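Local coordinates for protein beta-lactamase/D-alanine Carboxypeptidase (Yersinia pestis, PDB 3RJU) that probably acts as a serine beta-lactamase or penicillin-binding D-alanine carboxypeptidase, cleaving beta-lactams or D-alanyl peptides, at residues V131-T136 / N219-A223; K137-W141 / D165-D169; S62-T68 / Y159-Y164; G192-L198 / I229-D235. All coordinates share one frame; numbering follows the deposited sequence.

Interaction 3 lies deepest, its centre about 6 Å from that of the chain, and is rich in polar side chains gathered round one lysine. Interaction 2 shares helix 162-175 with it and is also largely buried, but further out, where one carboxylate is gripped by an arginine and an indole. Interaction 1, only partly buried, joins two loops by apolar contacts and a water; it touches interaction 2 through Arg140. Interaction 4 is mostly buried and combines a short antiparallel bridge with an aspartate that holds a turn, while waters bridge its polar side, which opens to solvent at Gly192 and Lys194. It meets interaction 1 through Leu198 and Thr220, and interaction 3 through Ile229 and Thr64.

Interaction 1: V131-T136 / N219-A223; sequences VFTWPT and NTVAA
Ala222 O accepts from a water at 2.9 Å, and the same water donates to Pro135 O at 2.7 Å, spanning the two loops. Arg140 NH1, from the helix that follows 131-136, is a second donor to Ala222 O, which illustrates how a backbone acceptor at the end of a short 3-10 turn can be fixed from outside. The methyl group of Ala222 points into the bend of 131-136, where Pro135 follows a cis peptide bond. Its CB lies 3.5 Å from Thr133 O, and Pro135 O is also 3.5 Å from Ala222 CB, so the methyl faces two carbonyl oxygens that lie roughly at right angles about it.

The other half of the contact is carried by Phe132. With CG anti to its own carbonyl carbon (chi1 -54°), the ring comes obliquely past the methyl of Ala223, Phe132 CD1 lying 3.7 Å from Ala223 CB. The methyl CG2 of Thr220 packs against the root of that side chain, 3.7 Å from Phe132 CB. Val131 CG2 lies over the centre of one ring face. Phe132 O is buried without a conventional donor; Thr220 CA approaches it at 3.5 Å in a CA-H...O contact. Thr220 OG1 is engaged by Gly228 O.

Asn219 OD1 accepts from Val221 N, an Asx turn that leads into the 3-10 segment 221-222. The whole is plain loop-to-loop packing in a beta-lactamase-type fold, with the Phe132 side chain near, but not touching, the probable SxxK site.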
loop_
_atom_site.group_PDB
_atom_site.type_symbol
_atom_site.label_atom_id
_atom_site.label_comp_id
_atom_site.label_asym_id
_atom_site.label_seq_id
_atom_site.Cartn_x
_atom_site.Cartn_y
_atom_site.Cartn_z
ATOM N N VAL A 131 11.549 1.016 -12.301
ATOM C CA VAL A 131 10.498 1.309 -11.333
ATOM C C VAL A 131 11.045 1.632 -9.934
ATOM O O VAL A 131 11.992 1.007 -9.458
ATOM C CB VAL A 131 9.468 0.139 -11.272
ATOM C CG1 VAL A 131 10.039 -1.054 -10.531
ATOM C CG2 VAL A 131 8.170 0.604 -10.648
ATOM N N PHE A 132 10.441 2.625 -9.287
ATOM C CA PHE A 132 10.770 2.983 -7.903
ATOM C C PHE A 132 12.194 3.510 -7.732
ATOM O O PHE A 132 12.817 3.317 -6.679
ATOM C CB PHE A 132 10.508 1.800 -6.963
ATOM C CG PHE A 132 9.114 1.255 -7.062
ATOM C CD1 PHE A 132 8.029 2.123 -7.107
ATOM C CD2 PHE A 132 8.880 -0.117 -7.128
ATOM C CE1 PHE A 132 6.726 1.648 -7.231
ATOM C CE2 PHE A 132 7.567 -0.603 -7.244
ATOM C CZ PHE A 132 6.493 0.293 -7.289
ATOM N N THR A 133 12.698 4.207 -8.745
ATOM C CA THR A 133 14.045 4.761 -8.648
ATOM C C THR A 133 14.135 6.270 -8.869
ATOM O O THR A 133 15.130 6.873 -8.487
ATOM C CB THR A 133 15.044 4.048 -9.605
ATOM O OG1 THR A 133 14.695 4.337 -10.960
ATOM C CG2 THR A 133 15.038 2.530 -9.385
ATOM N N TRP A 134 13.114 6.876 -9.477
ATOM C CA TRP A 134 13.094 8.321 -9.738
ATOM C C TRP A 134 11.684 8.872 -9.464
ATOM O O TRP A 134 10.701 8.224 -9.832
ATOM C CB TRP A 134 13.482 8.610 -11.202
ATOM C CG TRP A 134 13.659 10.090 -11.458
ATOM C CD1 TRP A 134 14.837 10.785 -11.476
ATOM C CD2 TRP A 134 12.620 11.058 -11.685
ATOM N NE1 TRP A 134 14.595 12.115 -11.707
ATOM C CE2 TRP A 134 13.243 12.312 -11.833
ATOM C CE3 TRP A 134 11.223 10.986 -11.771
ATOM C CZ2 TRP A 134 12.519 13.486 -12.073
ATOM C CZ3 TRP A 134 10.507 12.144 -11.990
ATOM C CH2 TRP A 134 11.155 13.381 -12.149
ATOM N N PRO A 135 11.571 10.061 -8.836
ATOM C CA PRO A 135 12.647 10.961 -8.397
ATOM C C PRO A 135 13.277 10.498 -7.095
ATOM O O PRO A 135 12.635 9.789 -6.301
ATOM C CB PRO A 135 11.913 12.285 -8.145
ATOM C CG PRO A 135 10.510 11.852 -7.726
ATOM C CD PRO A 135 10.235 10.651 -8.623
ATOM N N THR A 136 14.523 10.909 -6.870
ATOM C CA THR A 136 15.143 10.696 -5.574
ATOM C C THR A 136 14.637 11.738 -4.598
ATOM O O THR A 136 13.967 12.696 -4.999
ATOM C CB THR A 136 16.665 10.811 -5.655
ATOM O OG1 THR A 136 17.023 12.178 -5.922
ATOM C CG2 THR A 136 17.211 9.900 -6.758
ATOM N N ASN A 219 17.747 -1.255 -5.179
ATOM C CA ASN A 219 17.399 -0.345 -4.105
ATOM C C ASN A 219 16.224 0.516 -4.563
ATOM O O ASN A 219 16.278 1.137 -5.625
ATOM C CB ASN A 219 18.644 0.499 -3.796
ATOM C CG ASN A 219 18.413 1.568 -2.733
ATOM O OD1 ASN A 219 17.487 2.370 -2.824
ATOM N ND2 ASN A 219 19.294 1.600 -1.735
ATOM N N THR A 220 15.157 0.531 -3.766
ATOM C CA THR A 220 13.959 1.289 -4.095
ATOM C C THR A 220 13.657 2.367 -3.046
ATOM O O THR A 220 12.506 2.824 -2.902
ATOM C CB THR A 220 12.757 0.350 -4.210
ATOM O OG1 THR A 220 12.654 -0.427 -3.013
ATOM C CG2 THR A 220 12.887 -0.588 -5.436
ATOM N N VAL A 221 14.689 2.802 -2.331
ATOM C CA VAL A 221 14.503 3.825 -1.310
ATOM C C VAL A 221 13.896 5.127 -1.875
ATOM O O VAL A 221 13.197 5.854 -1.158
ATOM C CB VAL A 221 15.820 4.101 -0.560
ATOM C CG1 VAL A 221 15.696 5.356 0.322
ATOM C CG2 VAL A 221 16.201 2.893 0.264
ATOM N N ALA A 222 14.139 5.413 -3.154
ATOM C CA ALA A 222 13.529 6.588 -3.788
ATOM C C ALA A 222 12.001 6.611 -3.657
ATOM O O ALA A 222 11.397 7.683 -3.589
ATOM C CB ALA A 222 13.918 6.687 -5.237
ATOM N N ALA A 223 11.382 5.433 -3.623
ATOM C CA ALA A 223 9.930 5.340 -3.493
ATOM C C ALA A 223 9.542 4.774 -2.118
ATOM O O ALA A 223 8.556 4.045 -1.982
ATOM C CB ALA A 223 9.350 4.468 -4.623
HETATM O O HOH W 1 10.284 8.474 -6.167
#

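Interaction 2: K137-W141 / D165-D169; sequences KDNRW and DLLAD
Asp169 is held by two side chains of the facing helix, Arg140 and Trp141, and here the packing is close. Arg140 grips the carboxylate side-on: NE meets Asp169 OD2 at 2.9 Å, and NH2 reaches Asp169 OD1 at 2.8 Å. Both bonds lie almost in the guanidinium plane, which is turned only 18° from that of the carboxylate. Trp141 NE1 is the second donor to Asp169 OD2, at 2.8 Å, and it comes from above the carboxylate plane, so one oxygen is shared by two N-H groups from different directions.

The bend of the arginine chain at chi3 (-73°) lays its flat end between two covers. Asp165 CB sits 3.4 Å above the guanidinium plane, over its centre, and Lys137 CA is over the opposite face, nearer the rim. Leu166 CD2 rests on the indole in a CH-pi contact, 4.0 Å from the centroid of the five-membered ring of Trp141. The carboxylate of Asp165 is turned to other partners, Ser226 OG and Gly225 N.

Lys137 marks the looser, solvent-facing side. Its aliphatic part slides past Asp169 in the opposite direction, with CG 3.7 Å from Asp169 OD1, whereas NZ stays 6.0 Å from Asp169 OD1, too far for a salt bridge.

The segments 137-141 and 165-169 cross at 104°, their axes 10.6 Å apart. Beyond them, Trp141 touches the loop at Ala91 and Pro92, while Leu167 leaves helix 162-175 on another side to pack against helices 108-113 and 64-77.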
loop_
_atom_site.group_PDB
_atom_site.type_symbol
_atom_site.label_atom_id
_atom_site.label_comp_id
_atom_site.label_asym_id
_atom_site.label_seq_id
_atom_site.Cartn_x
_atom_site.Cartn_y
_atom_site.Cartn_z
ATOM N N LYS A 137 14.955 11.554 -3.319
ATOM C CA LYS A 137 14.636 12.564 -2.312
ATOM C C LYS A 137 15.189 13.945 -2.701
ATOM O O LYS A 137 14.465 14.942 -2.688
ATOM C CB LYS A 137 15.168 12.169 -0.932
ATOM C CG LYS A 137 14.858 13.210 0.135
ATOM C CD LYS A 137 15.370 12.784 1.500
ATOM C CE LYS A 137 16.888 12.820 1.559
ATOM N NZ LYS A 137 17.381 12.755 2.970
ATOM N N ASP A 138 16.475 14.018 -3.036
ATOM C CA ASP A 138 17.026 15.309 -3.443
ATOM C C ASP A 138 16.288 15.876 -4.661
ATOM O O ASP A 138 16.032 17.074 -4.717
ATOM C CB ASP A 138 18.525 15.225 -3.730
ATOM C CG ASP A 138 19.357 15.070 -2.468
ATOM O OD1 ASP A 138 18.821 15.282 -1.356
ATOM O OD2 ASP A 138 20.561 14.744 -2.597
ATOM N N ASN A 139 15.956 15.034 -5.643
ATOM C CA ASN A 139 15.203 15.531 -6.800
ATOM C C ASN A 139 13.879 16.155 -6.353
ATOM O O ASN A 139 13.480 17.219 -6.846
ATOM C CB ASN A 139 14.848 14.420 -7.792
ATOM C CG ASN A 139 16.052 13.763 -8.439
ATOM O OD1 ASN A 139 15.980 12.593 -8.803
ATOM N ND2 ASN A 139 17.149 14.502 -8.604
ATOM N N ARG A 140 13.183 15.471 -5.445
ATOM C CA ARG A 140 11.868 15.933 -4.993
ATOM C C ARG A 140 11.928 17.323 -4.386
ATOM O O ARG A 140 11.103 18.192 -4.697
ATOM C CB ARG A 140 11.264 14.978 -3.953
ATOM C CG ARG A 140 10.783 13.683 -4.520
ATOM C CD ARG A 140 9.969 12.939 -3.489
ATOM N NE ARG A 140 10.709 12.332 -2.381
ATOM C CZ ARG A 140 11.351 11.164 -2.450
ATOM N NH1 ARG A 140 11.433 10.508 -3.605
ATOM N NH2 ARG A 140 11.932 10.652 -1.373
ATOM N N TRP A 141 12.890 17.526 -3.497
ATOM C CA TRP A 141 12.973 18.792 -2.787
ATOM C C TRP A 141 13.503 19.919 -3.665
ATOM O O TRP A 141 13.103 21.066 -3.495
ATOM C CB TRP A 141 13.722 18.633 -1.459
ATOM C CG TRP A 141 12.864 17.861 -0.529
ATOM C CD1 TRP A 141 12.779 16.495 -0.427
ATOM C CD2 TRP A 141 11.895 18.393 0.389
ATOM N NE1 TRP A 141 11.832 16.152 0.508
ATOM C CE2 TRP A 141 11.271 17.293 1.019
ATOM C CE3 TRP A 141 11.488 19.690 0.729
ATOM C CZ2 TRP A 141 10.284 17.450 1.998
ATOM C CZ3 TRP A 141 10.504 19.846 1.701
ATOM C CH2 TRP A 141 9.902 18.732 2.310
ATOM N N ASP A 165 5.959 10.053 -1.057
ATOM C CA ASP A 165 7.399 10.055 -0.814
ATOM C C ASP A 165 7.827 11.314 -0.043
ATOM O O ASP A 165 8.692 11.246 0.842
ATOM C CB ASP A 165 8.154 9.851 -2.123
ATOM C CG ASP A 165 7.917 8.473 -2.684
ATOM O OD1 ASP A 165 8.015 7.520 -1.875
ATOM O OD2 ASP A 165 7.599 8.348 -3.891
ATOM N N LEU A 166 7.202 12.451 -0.349
ATOM C CA LEU A 166 7.420 13.640 0.482
ATOM C C LEU A 166 7.016 13.372 1.940
ATOM O O LEU A 166 7.669 13.846 2.856
ATOM C CB LEU A 166 6.679 14.866 -0.062
ATOM C CG LEU A 166 7.220 15.410 -1.395
ATOM C CD1 LEU A 166 6.260 16.438 -1.998
ATOM C CD2 LEU A 166 8.624 16.011 -1.240
ATOM N N LEU A 167 5.936 12.628 2.147
ATOM C CA LEU A 167 5.525 12.257 3.496
ATOM C C LEU A 167 6.616 11.441 4.186
ATOM O O LEU A 167 6.970 11.706 5.344
ATOM C CB LEU A 167 4.213 11.475 3.471
ATOM C CG LEU A 167 3.681 10.978 4.813
ATOM C CD1 LEU A 167 3.508 12.123 5.823
ATOM C CD2 LEU A 167 2.361 10.221 4.605
ATOM N N ALA A 168 7.157 10.447 3.485
ATOM C CA ALA A 168 8.222 9.629 4.065
ATOM C C ALA A 168 9.404 10.510 4.420
ATOM O O ALA A 168 9.982 10.349 5.490
ATOM C CB ALA A 168 8.665 8.523 3.103
ATOM N N ASP A 169 9.736 11.455 3.537
ATOM C CA ASP A 169 10.843 12.389 3.792
ATOM C C ASP A 169 10.592 13.171 5.093
ATOM O O ASP A 169 11.510 13.381 5.916
ATOM C CB ASP A 169 10.998 13.402 2.656
ATOM C CG ASP A 169 11.306 12.757 1.295
ATOM O OD1 ASP A 169 11.761 11.586 1.229
ATOM O OD2 ASP A 169 11.094 13.445 0.272
#

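Interaction 3: S62-T68 / Y159-Y164; sequences SITKLMT and YSNLAY. With CIT (citric acid), chain B.
Lys65 and Tyr159 meet beside Ser62 in what looks like the SxxK arrangement of serine beta-lactamases and penicillin-binding proteins, with Tyr159 and Asn161 supplying the companion YxN pattern; Ser62 is then probably the nucleophile. The lysine chain runs across Tyr164 at a slant, its methylenes over one face of the ring. Lys65 CG stands 3.7 Å from the centroid of the Tyr164 ring, only 14° off the normal. Thr68 CB takes the edge of that ring instead, near its plane.

The chain stays extended across the ring as far as CE, and the turn at chi4 (65°) swings NZ toward the polar cluster. Lys65 NZ donates to Asn161 OD1 at 2.7 Å, nearly along the C=O axis, with the two side chains at about a right angle. It also reaches Tyr159 OH at 2.9 Å and, within its own segment, Ser62 OG at 2.9 Å from NZ. Ser226 O is a further acceptor, so four oxygens share at most three N-H groups. Behind it, Asn161 ND2 is tied to Glu121.

The Tyr159 ring stacks on His114, its hydroxyl is bonded to Lys302 NZ, and a citrate oxygen, O6, lies over one face. This citrate, probably from the crystallisation liquor, is also held by Thr303, Arg120 and Gly305. Tyr159 OH makes a weak bond to citrate O4, and Ser62 OG donates to citrate O3 at 2.6 Å.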
loop_
_atom_site.group_PDB
_atom_site.type_symbol
_atom_site.label_atom_id
_atom_site.label_comp_id
_atom_site.label_asym_id
_atom_site.label_seq_id
_atom_site.Cartn_x
_atom_site.Cartn_y
_atom_site.Cartn_z
ATOM N N SER A 62 2.023 -0.110 -4.122
ATOM C CA SER A 62 1.414 0.922 -3.264
ATOM C C SER A 62 0.811 0.437 -1.938
ATOM O O SER A 62 0.305 1.244 -1.148
ATOM C CB SER A 62 0.402 1.761 -4.051
ATOM O OG SER A 62 1.062 2.468 -5.091
ATOM N N ILE A 63 0.854 -0.863 -1.663
ATOM C CA ILE A 63 0.552 -1.302 -0.297
ATOM C C ILE A 63 1.542 -0.584 0.641
ATOM O O ILE A 63 1.256 -0.352 1.825
ATOM C CB ILE A 63 0.656 -2.859 -0.141
ATOM C CG1 ILE A 63 -0.316 -3.574 -1.093
ATOM C CG2 ILE A 63 0.383 -3.279 1.274
ATOM C CD1 ILE A 63 -1.763 -3.204 -0.913
ATOM N N THR A 64 2.690 -0.202 0.078
ATOM C CA THR A 64 3.706 0.594 0.781
ATOM C C THR A 64 3.081 1.804 1.475
ATOM O O THR A 64 3.463 2.141 2.596
ATOM C CB THR A 64 4.786 1.111 -0.205
ATOM O OG1 THR A 64 5.530 0.002 -0.722
ATOM C CG2 THR A 64 5.765 2.080 0.500
ATOM N N LYS A 65 2.117 2.451 0.821
ATOM C CA LYS A 65 1.503 3.662 1.388
ATOM C C LYS A 65 0.836 3.404 2.735
ATOM O O LYS A 65 0.830 4.283 3.600
ATOM C CB LYS A 65 0.476 4.232 0.417
ATOM C CG LYS A 65 1.090 4.764 -0.872
ATOM C CD LYS A 65 0.047 5.424 -1.754
ATOM C CE LYS A 65 0.662 6.113 -2.974
ATOM N NZ LYS A 65 1.314 5.137 -3.913
ATOM N N LEU A 66 0.284 2.206 2.927
ATOM C CA LEU A 66 -0.326 1.861 4.229
ATOM C C LEU A 66 0.712 1.836 5.339
ATOM O O LEU A 66 0.429 2.182 6.487
ATOM C CB LEU A 66 -1.034 0.503 4.163
ATOM C CG LEU A 66 -2.089 0.351 3.054
ATOM C CD1 LEU A 66 -2.745 -1.029 3.181
ATOM C CD2 LEU A 66 -3.113 1.480 3.155
HETATM N N MSE A 67 1.923 1.418 4.998
HETATM C CA MSE A 67 3.010 1.424 5.976
HETATM C C MSE A 67 3.527 2.845 6.247
HETATM O O MSE A 67 3.881 3.170 7.374
HETATM C CB MSE A 67 4.137 0.484 5.526
HETATM C CG MSE A 67 3.657 -0.966 5.460
HETATM SE SE MSE A 67 5.004 -2.245 4.991
HETATM C CE MSE A 67 3.834 -3.806 4.727
ATOM N N THR A 68 3.589 3.683 5.221
ATOM C CA THR A 68 3.958 5.084 5.438
ATOM C C THR A 68 2.961 5.736 6.384
ATOM O O THR A 68 3.349 6.399 7.341
ATOM C CB THR A 68 3.994 5.853 4.123
ATOM O OG1 THR A 68 4.714 5.060 3.161
ATOM C CG2 THR A 68 4.681 7.206 4.304
ATOM N N TYR A 159 -4.819 10.895 -6.571
ATOM C CA TYR A 159 -3.867 9.904 -6.088
ATOM C C TYR A 159 -2.460 10.347 -6.444
ATOM O O TYR A 159 -2.186 10.711 -7.597
ATOM C CB TYR A 159 -4.160 8.588 -6.771
ATOM C CG TYR A 159 -3.364 7.426 -6.269
ATOM C CD1 TYR A 159 -3.766 6.736 -5.125
ATOM C CD2 TYR A 159 -2.216 6.995 -6.935
ATOM C CE1 TYR A 159 -3.063 5.638 -4.655
ATOM C CE2 TYR A 159 -1.494 5.899 -6.470
ATOM C CZ TYR A 159 -1.926 5.214 -5.335
ATOM O OH TYR A 159 -1.236 4.114 -4.884
ATOM N N SER A 160 -1.564 10.291 -5.465
ATOM C CA SER A 160 -0.205 10.775 -5.673
ATOM C C SER A 160 0.857 9.872 -5.046
ATOM O O SER A 160 0.757 9.468 -3.878
ATOM C CB SER A 160 -0.057 12.218 -5.170
ATOM O OG SER A 160 1.280 12.655 -5.317
ATOM N N ASN A 161 1.847 9.529 -5.863
ATOM C CA ASN A 161 3.075 8.908 -5.400
ATOM C C ASN A 161 4.033 9.944 -4.823
ATOM O O ASN A 161 4.551 9.759 -3.713
ATOM C CB ASN A 161 3.712 8.131 -6.544
ATOM C CG ASN A 161 2.854 6.944 -6.959
ATOM O OD1 ASN A 161 2.228 6.307 -6.114
ATOM N ND2 ASN A 161 2.821 6.642 -8.256
ATOM N N LEU A 162 4.240 11.029 -5.571
ATOM C CA LEU A 162 5.091 12.127 -5.115
ATOM C C LEU A 162 4.758 12.557 -3.680
ATOM O O LEU A 162 5.650 12.677 -2.838
ATOM C CB LEU A 162 4.924 13.326 -6.037
ATOM C CG LEU A 162 5.624 14.608 -5.603
ATOM C CD1 LEU A 162 7.141 14.357 -5.470
ATOM C CD2 LEU A 162 5.321 15.733 -6.606
ATOM N N ALA A 163 3.482 12.816 -3.410
ATOM C CA ALA A 163 3.075 13.274 -2.092
ATOM C C ALA A 163 3.445 12.276 -0.989
ATOM O O ALA A 163 3.826 12.676 0.115
ATOM C CB ALA A 163 1.562 13.589 -2.075
ATOM N N TYR A 164 3.306 10.979 -1.277
ATOM C CA TYR A 164 3.626 9.946 -0.304
ATOM C C TYR A 164 5.131 9.808 -0.039
ATOM O O TYR A 164 5.540 9.496 1.083
ATOM C CB TYR A 164 3.006 8.593 -0.689
ATOM C CG TYR A 164 1.815 8.260 0.172
ATOM C CD1 TYR A 164 1.977 7.559 1.357
ATOM C CD2 TYR A 164 0.530 8.698 -0.173
ATOM C CE1 TYR A 164 0.904 7.270 2.178
ATOM C CE2 TYR A 164 -0.559 8.419 0.646
ATOM C CZ TYR A 164 -0.361 7.692 1.821
ATOM O OH TYR A 164 -1.418 7.399 2.645
HETATM C C1 CIT B . -2.201 2.007 -11.699
HETATM O O1 CIT B . -1.544 1.027 -12.136
HETATM O O2 CIT B . -2.053 3.105 -12.254
HETATM C C2 CIT B . -3.156 1.873 -10.537
HETATM C C3 CIT B . -2.468 2.302 -9.237
HETATM O O7 CIT B . -2.153 3.712 -9.341
HETATM C C4 CIT B . -1.175 1.512 -9.012
HETATM C C5 CIT B . -0.489 1.897 -7.714
HETATM O O3 CIT B . 0.292 1.117 -7.136
HETATM O O4 CIT B . -0.707 3.026 -7.205
HETATM C C6 CIT B . -3.440 2.102 -8.092
HETATM O O5 CIT B . -3.668 0.948 -7.677
HETATM O O6 CIT B . -4.028 3.104 -7.598
#

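Interaction 4: G192-L198 / I229-D235; sequences GMKNTTL and IYSTPED
Asp235 reaches from the first turn of its helix into the loop 192-198, and each atom of its side chain meets something there. CB lies 3.3 Å from Thr196 OG1 and also brushes Met193 CB. CG, anti to the carbonyl carbon of Asp235 (chi1 -79°), is pressed against Met193 CA and Thr196 OG1. Asp235 OD2 then takes two donors: Asn195 N at 2.8 Å on the syn lone pair, and Thr196 OG1, also 2.8 Å from Asp235 OD2, on the anti lone pair. OD1 faces water instead. One molecule stands 2.7 Å from Asp235 OD1, and another, 2.8 Å from the same OD1, links it to Asn195 ND2, Thr232 OG1 and Glu234 OE2; Asn195 OD1 is bonded to Arg207.

The grip on Asn195 N and Thr196 OG1 fastens a type I beta turn from Met193 to Thr196 to the helix start, where Thr232 is the N-cap and its OG1 accepts from Asp235 N. Just beyond, Thr197 and Tyr230 form a single antiparallel bridge, a hydrogen-bonded pair. Thr197 N meets Tyr230 O at 3.0 Å, and Tyr230 N returns to Thr197 O at 2.9 Å. The other edge of strand 230-231 pairs with strand 58-59.

Ser231 OG donates to Thr196 OG1 at 2.7 Å, so the Thr196 hydroxyl accepts from Ser231 while donating to Asp235. The Thr196 methyl, CG2, turns to Ile229 CG2. Met193, a selenomethionine, bends at chi3 and brings CE against Asp235 O. Leu198 CD2 packs on Ile229 CG1.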
loop_
_atom_site.group_PDB
_atom_site.type_symbol
_atom_site.label_atom_id
_atom_site.label_comp_id
_atom_site.label_asym_id
_atom_site.label_seq_id
_atom_site.Cartn_x
_atom_site.Cartn_y
_atom_site.Cartn_z
ATOM N N GLY A 192 9.042 -9.319 12.914
ATOM C CA GLY A 192 9.887 -10.357 12.349
ATOM C C GLY A 192 9.668 -10.546 10.860
ATOM O O GLY A 192 9.779 -11.668 10.353
HETATM N N MSE A 193 9.352 -9.455 10.165
HETATM C CA MSE A 193 9.196 -9.456 8.712
HETATM C C MSE A 193 10.577 -9.318 8.086
HETATM O O MSE A 193 10.995 -8.221 7.654
HETATM C CB MSE A 193 8.287 -8.316 8.276
HETATM C CG MSE A 193 6.851 -8.464 8.828
HETATM SE SE MSE A 193 5.805 -6.825 8.713
HETATM C CE MSE A 193 5.554 -6.805 6.803
ATOM N N LYS A 194 11.278 -10.443 8.054
ATOM C CA LYS A 194 12.706 -10.476 7.795
ATOM C C LYS A 194 13.013 -10.283 6.327
ATOM O O LYS A 194 14.176 -10.142 5.958
ATOM C CB LYS A 194 13.276 -11.815 8.242
ATOM C CG LYS A 194 12.566 -12.971 7.558
ATOM C CD LYS A 194 12.966 -14.335 8.080
ATOM C CE LYS A 194 12.101 -15.415 7.432
ATOM N NZ LYS A 194 12.393 -16.772 7.985
ATOM N N ASN A 195 11.982 -10.298 5.487
ATOM C CA ASN A 195 12.197 -10.073 4.059
ATOM C C ASN A 195 11.489 -8.839 3.523
ATOM O O ASN A 195 11.234 -8.740 2.323
ATOM C CB ASN A 195 11.779 -11.311 3.259
ATOM C CG ASN A 195 12.786 -12.422 3.362
ATOM O OD1 ASN A 195 13.968 -12.205 3.139
ATOM N ND2 ASN A 195 12.332 -13.612 3.744
ATOM N N THR A 196 11.162 -7.903 4.412
ATOM C CA THR A 196 10.432 -6.700 4.021
ATOM C C THR A 196 11.400 -5.523 4.073
ATOM O O THR A 196 11.932 -5.188 5.140
ATOM C CB THR A 196 9.189 -6.476 4.914
ATOM O OG1 THR A 196 8.298 -7.597 4.779
ATOM C CG2 THR A 196 8.442 -5.187 4.526
ATOM N N THR A 197 11.657 -4.920 2.913
ATOM C CA THR A 197 12.841 -4.091 2.767
ATOM C C THR A 197 12.759 -3.194 1.536
ATOM O O THR A 197 12.013 -3.486 0.601
ATOM C CB THR A 197 14.110 -4.984 2.658
ATOM O OG1 THR A 197 15.280 -4.160 2.609
ATOM C CG2 THR A 197 14.065 -5.878 1.410
ATOM N N LEU A 198 13.521 -2.099 1.555
ATOM C CA LEU A 198 13.730 -1.235 0.401
ATOM C C LEU A 198 15.109 -1.481 -0.187
ATOM O O LEU A 198 15.472 -0.914 -1.219
ATOM C CB LEU A 198 13.627 0.236 0.810
ATOM C CG LEU A 198 12.252 0.696 1.284
ATOM C CD1 LEU A 198 12.356 1.950 2.163
ATOM C CD2 LEU A 198 11.308 0.908 0.097
ATOM N N ILE A 229 8.441 -0.907 -1.427
ATOM C CA ILE A 229 8.725 -1.984 -0.477
ATOM C C ILE A 229 8.644 -3.373 -1.119
ATOM O O ILE A 229 7.696 -3.689 -1.828
ATOM C CB ILE A 229 7.842 -1.884 0.811
ATOM C CG1 ILE A 229 8.209 -0.631 1.616
ATOM C CG2 ILE A 229 7.970 -3.160 1.677
ATOM C CD1 ILE A 229 7.296 -0.401 2.813
ATOM N N TYR A 230 9.679 -4.173 -0.903
ATOM C CA TYR A 230 9.637 -5.598 -1.214
ATOM C C TYR A 230 9.180 -6.342 0.029
ATOM O O TYR A 230 9.506 -5.953 1.151
ATOM C CB TYR A 230 11.007 -6.120 -1.577
ATOM C CG TYR A 230 11.696 -5.501 -2.764
ATOM C CD1 TYR A 230 11.625 -6.103 -4.030
ATOM C CD2 TYR A 230 12.485 -4.357 -2.628
ATOM C CE1 TYR A 230 12.286 -5.573 -5.114
ATOM C CE2 TYR A 230 13.160 -3.814 -3.731
ATOM C CZ TYR A 230 13.074 -4.436 -4.953
ATOM O OH TYR A 230 13.745 -3.911 -6.041
ATOM N N SER A 231 8.457 -7.441 -0.161
ATOM C CA SER A 231 8.080 -8.275 0.969
ATOM C C SER A 231 7.929 -9.732 0.525
ATOM O O SER A 231 8.452 -10.130 -0.538
ATOM C CB SER A 231 6.799 -7.737 1.628
ATOM O OG SER A 231 6.543 -8.371 2.872
ATOM N N THR A 232 7.211 -10.526 1.314
ATOM C CA THR A 232 6.894 -11.900 0.927
ATOM C C THR A 232 5.475 -12.177 1.393
ATOM O O THR A 232 4.948 -11.456 2.253
ATOM C CB THR A 232 7.807 -12.912 1.635
ATOM O OG1 THR A 232 7.640 -12.759 3.056
ATOM C CG2 THR A 232 9.287 -12.712 1.249
ATOM N N PRO A 233 4.840 -13.220 0.848
ATOM C CA PRO A 233 3.511 -13.538 1.366
ATOM C C PRO A 233 3.512 -13.766 2.886
ATOM O O PRO A 233 2.623 -13.259 3.570
ATOM C CB PRO A 233 3.147 -14.819 0.607
ATOM C CG PRO A 233 3.857 -14.633 -0.746
ATOM C CD PRO A 233 5.187 -14.026 -0.338
ATOM N N GLU A 234 4.491 -14.485 3.422
ATOM C CA GLU A 234 4.455 -14.783 4.854
ATOM C C GLU A 234 4.657 -13.509 5.699
ATOM O O GLU A 234 4.025 -13.352 6.754
ATOM C CB GLU A 234 5.460 -15.900 5.230
ATOM C CG GLU A 234 6.907 -15.463 5.185
ATOM C CD GLU A 234 7.885 -16.618 5.277
ATOM O OE1 GLU A 234 7.446 -17.773 5.516
ATOM O OE2 GLU A 234 9.102 -16.369 5.121
ATOM N N ASP A 235 5.519 -12.601 5.244
ATOM C CA ASP A 235 5.711 -11.340 5.974
ATOM C C ASP A 235 4.416 -10.541 5.957
ATOM O O ASP A 235 4.027 -9.951 6.982
ATOM C CB ASP A 235 6.816 -10.474 5.351
ATOM C CG ASP A 235 8.223 -10.923 5.732
ATOM O OD1 ASP A 235 8.411 -12.024 6.285
ATOM O OD2 ASP A 235 9.163 -10.157 5.461
HETATM O O HOH W 2 7.711 -13.627 8.395
HETATM O O HOH W 3 11.123 -17.964 5.812
HETATM O O HOH W 4 9.658 -13.816 4.609
#